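LYND (Lyngbya aestuarii, PDB 4V1T) probably catalyses the ATP-dependent cyclodehydration of cysteine residues in cyanobactin precursor peptides, turning them into thiazoline rings. Local coordinates at residues B[291-294]-B[299-302]; B[188-193]-B[257-262]. One frame throughout, in Å; residues are numbered along the deposited sequence.

Interaction 1: residues B[291-294]-B[299-302]; sequences ITLN and DLKS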
loop_
_atom_site.group_PDB
_atom_site.type_symbol
_atom_site.label_atom_id
_atom_site.label_comp_id
_atom_site.label_asym_id
_atom_site.label_seq_id
_atom_site.Cartn_x
_atom_site.Cartn_y
_atom_site.Cartn_z
ATOM N N ILE B 291 11.110 -5.883 -13.940
ATOM C CA ILE B 291 10.366 -4.638 -14.054
ATOM C C ILE B 291 9.465 -4.707 -15.269
ATOM O O ILE B 291 9.930 -5.011 -16.362
ATOM C CB ILE B 291 11.305 -3.436 -14.235
ATOM C CG1 ILE B 291 12.250 -3.335 -13.044
ATOM C CG2 ILE B 291 10.513 -2.147 -14.452
ATOM C CD1 ILE B 291 11.584 -2.964 -11.738
ATOM N N THR B 292 8.188 -4.417 -15.070
ATOM C CA THR B 292 7.249 -4.316 -16.180
ATOM C C THR B 292 6.809 -2.869 -16.303
ATOM O O THR B 292 6.359 -2.267 -15.332
ATOM C CB THR B 292 6.016 -5.231 -16.015
ATOM O OG1 THR B 292 5.347 -4.933 -14.781
ATOM C CG2 THR B 292 6.438 -6.683 -16.019
ATOM N N LEU B 293 6.970 -2.313 -17.499
ATOM C CA LEU B 293 6.497 -0.978 -17.812
ATOM C C LEU B 293 5.432 -1.072 -18.897
ATOM O O LEU B 293 5.741 -1.250 -20.077
ATOM C CB LEU B 293 7.644 -0.082 -18.271
ATOM C CG LEU B 293 7.268 1.321 -18.761
ATOM C CD1 LEU B 293 6.613 2.129 -17.660
ATOM C CD2 LEU B 293 8.489 2.050 -19.308
ATOM N N ASN B 294 4.177 -0.960 -18.482
ATOM C CA ASN B 294 3.061 -0.954 -19.413
ATOM C C ASN B 294 3.015 0.379 -20.138
ATOM O O ASN B 294 2.889 1.428 -19.507
ATOM C CB ASN B 294 1.754 -1.218 -18.668
ATOM C CG ASN B 294 0.625 -1.614 -19.597
ATOM O OD1 ASN B 294 0.467 -1.057 -20.682
ATOM N ND2 ASN B 294 -0.156 -2.586 -19.181
ATOM N N ASP B 299 1.958 2.301 -16.117
ATOM C CA ASP B 299 2.157 1.634 -14.837
ATOM C C ASP B 299 3.502 0.917 -14.803
ATOM O O ASP B 299 3.940 0.363 -15.807
ATOM C CB ASP B 299 1.019 0.634 -14.576
ATOM C CG ASP B 299 0.915 0.224 -13.109
ATOM O OD1 ASP B 299 1.349 0.994 -12.222
ATOM O OD2 ASP B 299 0.386 -0.874 -12.849
ATOM N N LEU B 300 4.139 0.928 -13.635
ATOM C CA LEU B 300 5.443 0.320 -13.440
ATOM C C LEU B 300 5.391 -0.551 -12.197
ATOM O O LEU B 300 5.096 -0.065 -11.117
ATOM C CB LEU B 300 6.512 1.399 -13.311
ATOM C CG LEU B 300 8.008 1.040 -13.259
ATOM C CD1 LEU B 300 8.868 2.128 -13.905
ATOM C CD2 LEU B 300 8.469 0.769 -11.835
ATOM N N LYS B 301 5.665 -1.842 -12.371
ATOM C CA LYS B 301 5.662 -2.803 -11.272
ATOM C C LYS B 301 7.023 -3.488 -11.135
ATOM O O LYS B 301 7.659 -3.812 -12.139
ATOM C CB LYS B 301 4.595 -3.876 -11.514
ATOM C CG LYS B 301 3.178 -3.495 -11.113
ATOM C CD LYS B 301 2.165 -4.440 -11.767
ATOM C CE LYS B 301 0.973 -4.738 -10.866
ATOM N NZ LYS B 301 1.193 -5.948 -10.018
ATOM N N SER B 302 7.445 -3.711 -9.889
ATOM C CA SER B 302 8.618 -4.525 -9.584
ATOM C C SER B 302 8.166 -5.879 -9.087
ATOM O O SER B 302 7.319 -5.971 -8.211
ATOM C CB SER B 302 9.505 -3.857 -8.530
ATOM O OG SER B 302 9.920 -2.588 -8.977
HETATM O O HOH W 1 3.497 -3.034 -15.406
#
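Thr292 and Lys301 face each other across an antiparallel hairpin and exchange backbone hydrogen bonds in both directions, Thr292 N to Lys301 O at 3.0 Å and Lys301 N to Thr292 O at 3.1 Å. Each of these carbonyl oxygens also receives a CA-H...O contact, Lys301 O from Ile291 CA and Thr292 O from Leu300 CA. Nearer the turn, Asn294 N donates to Asp299 O over 3.0 Å, a more bent bond with 147° at the hydrogen. The side chains of Thr292 and Lys301 run side by side on one face of the sheet. With its chi1 at 57°, Thr292 has OG1 set between the backbone N and the carbonyl carbon, and the hydroxyl lies 3.5 Å from Lys301 CB. This hydroxyl is held from outside the paired residues by a hydrogen bond with His303 NE2, and a water sits 2.7 Å from OG1, reaching weakly to Asp299 O. Ile291, Leu293, Leu300 and Ser302 occupy the other face. There the Leu300 side chain leans between its two neighbours on the partner strand, its CG 4.2 Å from Ile291 CG2 and its CD1 4.4 Å from Leu293 CD1; the Ile291 methyl CD1 reaches Ser302 OG instead. The leucines of this face are part of the dimer interface, for Leu300 of the second subunit packs on both Leu293 and Leu300. Close to the turn, Asn294 OD1 accepts from Ser296 OG and from Gln29 NE2 of the second subunit. Strands 289-294 and 299-304 thus form the hairpin that ends a seven-stranded mixed sheet within the chain: 299-304 is the outermost strand, and 289-294 pairs on its other edge with strand 189-196.

Interaction 2: residues B[188-193]-B[257-262]; sequences SVLWLG and LQFAAT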
loop_
_atom_site.group_PDB
_atom_site.type_symbol
_atom_site.label_atom_id
_atom_site.label_comp_id
_atom_site.label_asym_id
_atom_site.label_seq_id
_atom_site.Cartn_x
_atom_site.Cartn_y
_atom_site.Cartn_z
ATOM N N SER B 188 3.534 -4.079 -25.911
ATOM C CA SER B 188 2.984 -2.927 -25.215
ATOM C C SER B 188 3.427 -2.873 -23.760
ATOM O O SER B 188 3.202 -1.868 -23.086
ATOM C CB SER B 188 1.453 -2.960 -25.279
ATOM O OG SER B 188 0.969 -4.212 -24.823
ATOM N N VAL B 189 4.031 -3.958 -23.282
ATOM C CA VAL B 189 4.600 -4.001 -21.943
ATOM C C VAL B 189 6.075 -4.375 -21.984
ATOM O O VAL B 189 6.429 -5.498 -22.340
ATOM C CB VAL B 189 3.867 -5.008 -21.041
ATOM C CG1 VAL B 189 4.356 -4.882 -19.602
ATOM C CG2 VAL B 189 2.357 -4.793 -21.107
ATOM N N LEU B 190 6.934 -3.432 -21.612
ATOM C CA LEU B 190 8.352 -3.700 -21.472
ATOM C C LEU B 190 8.573 -4.626 -20.299
ATOM O O LEU B 190 8.073 -4.363 -19.212
ATOM C CB LEU B 190 9.140 -2.397 -21.273
ATOM C CG LEU B 190 10.554 -2.514 -20.681
ATOM C CD1 LEU B 190 11.507 -3.220 -21.634
ATOM C CD2 LEU B 190 11.098 -1.151 -20.301
ATOM N N TRP B 191 9.303 -5.718 -20.525
ATOM C CA TRP B 191 9.840 -6.522 -19.426
ATOM C C TRP B 191 11.334 -6.276 -19.376
ATOM O O TRP B 191 12.018 -6.333 -20.395
ATOM C CB TRP B 191 9.578 -8.015 -19.602
ATOM C CG TRP B 191 8.142 -8.419 -19.561
ATOM C CD1 TRP B 191 7.069 -7.714 -20.034
ATOM C CD2 TRP B 191 7.624 -9.636 -19.023
ATOM N NE1 TRP B 191 5.908 -8.421 -19.814
ATOM C CE2 TRP B 191 6.221 -9.606 -19.202
ATOM C CE3 TRP B 191 8.206 -10.751 -18.408
ATOM C CZ2 TRP B 191 5.391 -10.653 -18.786
ATOM C CZ3 TRP B 191 7.386 -11.787 -17.994
ATOM C CH2 TRP B 191 5.989 -11.730 -18.186
ATOM N N LEU B 192 11.831 -6.002 -18.179
ATOM C CA LEU B 192 13.232 -5.687 -17.973
ATOM C C LEU B 192 13.740 -6.454 -16.751
ATOM O O LEU B 192 13.248 -6.283 -15.649
ATOM C CB LEU B 192 13.399 -4.175 -17.800
ATOM C CG LEU B 192 14.790 -3.645 -17.479
ATOM C CD1 LEU B 192 15.786 -3.986 -18.571
ATOM C CD2 LEU B 192 14.740 -2.141 -17.254
ATOM N N GLY B 193 14.730 -7.309 -16.965
ATOM C CA GLY B 193 15.262 -8.149 -15.910
ATOM C C GLY B 193 14.624 -9.526 -15.958
ATOM O O GLY B 193 13.735 -9.777 -16.776
ATOM N N LEU B 257 14.967 -0.067 -24.754
ATOM C CA LEU B 257 16.379 -0.363 -24.980
ATOM C C LEU B 257 17.304 0.607 -24.229
ATOM O O LEU B 257 18.360 0.219 -23.733
ATOM C CB LEU B 257 16.677 -0.324 -26.473
ATOM C CG LEU B 257 15.953 -1.380 -27.320
ATOM C CD1 LEU B 257 16.226 -1.155 -28.800
ATOM C CD2 LEU B 257 16.335 -2.790 -26.914
ATOM N N GLN B 258 16.903 1.870 -24.150
ATOM C CA GLN B 258 17.686 2.880 -23.444
ATOM C C GLN B 258 17.596 2.632 -21.940
ATOM O O GLN B 258 18.581 2.726 -21.213
ATOM C CB GLN B 258 17.191 4.287 -23.797
ATOM C CG GLN B 258 17.394 4.680 -25.261
ATOM C CD GLN B 258 18.843 4.927 -25.617
ATOM O OE1 GLN B 258 19.732 4.856 -24.765
ATOM N NE2 GLN B 258 19.091 5.219 -26.881
ATOM N N PHE B 259 16.393 2.301 -21.489
ATOM C CA PHE B 259 16.155 1.893 -20.114
ATOM C C PHE B 259 17.028 0.681 -19.777
ATOM O O PHE B 259 17.672 0.629 -18.736
ATOM C CB PHE B 259 14.672 1.570 -19.941
ATOM C CG PHE B 259 14.179 1.568 -18.523
ATOM C CD1 PHE B 259 15.044 1.515 -17.445
ATOM C CD2 PHE B 259 12.814 1.595 -18.276
ATOM C CE1 PHE B 259 14.558 1.497 -16.150
ATOM C CE2 PHE B 259 12.322 1.570 -16.989
ATOM C CZ PHE B 259 13.195 1.528 -15.924
ATOM N N ALA B 260 17.059 -0.291 -20.673
ATOM C CA ALA B 260 17.886 -1.474 -20.473
ATOM C C ALA B 260 19.370 -1.098 -20.410
ATOM O O ALA B 260 20.126 -1.648 -19.606
ATOM C CB ALA B 260 17.644 -2.479 -21.575
ATOM N N ALA B 261 19.784 -0.168 -21.265
ATOM C CA ALA B 261 21.178 0.270 -21.283
ATOM C C ALA B 261 21.613 0.822 -19.913
ATOM O O ALA B 261 22.688 0.491 -19.412
ATOM C CB ALA B 261 21.389 1.318 -22.367
ATOM N N THR B 262 20.758 1.644 -19.317
ATOM C CA THR B 262 21.020 2.223 -18.007
ATOM C C THR B 262 21.187 1.146 -16.939
ATOM O O THR B 262 22.108 1.198 -16.125
ATOM C CB THR B 262 19.876 3.169 -17.597
ATOM O OG1 THR B 262 19.781 4.230 -18.549
ATOM C CG2 THR B 262 20.118 3.758 -16.215
#
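Leu192 lays its methyl CD2 over one face of the Phe259 ring, a CH-pi contact in which the carbon stands 3.8 Å from the ring centroid and 17° off the normal. The methyl is shifted toward the rim, closest to Phe259 CD1. Its sister branch turns to the helix surface at Ala260, where Leu192 CD1 meets both CA and CB, so one leucine spans two consecutive helix residues. Leu190 comes to the same ring obliquely, its CD2 3.8 Å from Phe259 CD2. Placed opposite its backbone N (chi1 -161°), the Phe259 ring extends from the helix toward both leucines. This is alpha/beta packing: helix 250-275 lies against one face of the mixed sheet; the axes of its segment 257-262 and of strand segment 189-193 run in nearly the same direction, 12° apart, and approach to 9.5 Å. Helix 124-135 flanks it, touching Leu257 and Ala261, whose side chains turn away from the strand. With an alanine in place of Phe259, the Leu192 methyl would probably lose the surface on which it rests, and a gap would be likely to open between strand and helix.

In the fold
The two contacts share a sheet and lie with their centres about 10 Å apart. Strands 189-196 and 289-294 are neighbours, joined by probable hydrogen bonds from Ile291 N to Leu192 O (2.8 Å) and from Leu293 N to Leu190 O (2.9 Å), so the helix packing of interaction 2 continues directly into the hairpin of interaction 1. Leu298 of the second subunit touches both, packing on Ile291 and on Phe259. Beyond these strands the chain provides the zinc ligands: Cys203 and Cys206 follow strand 189-196, while Cys311 and Cys314 follow strand 299-304. Neither contact contributes a residue to the ADP pocket, which is built from later parts of the chain.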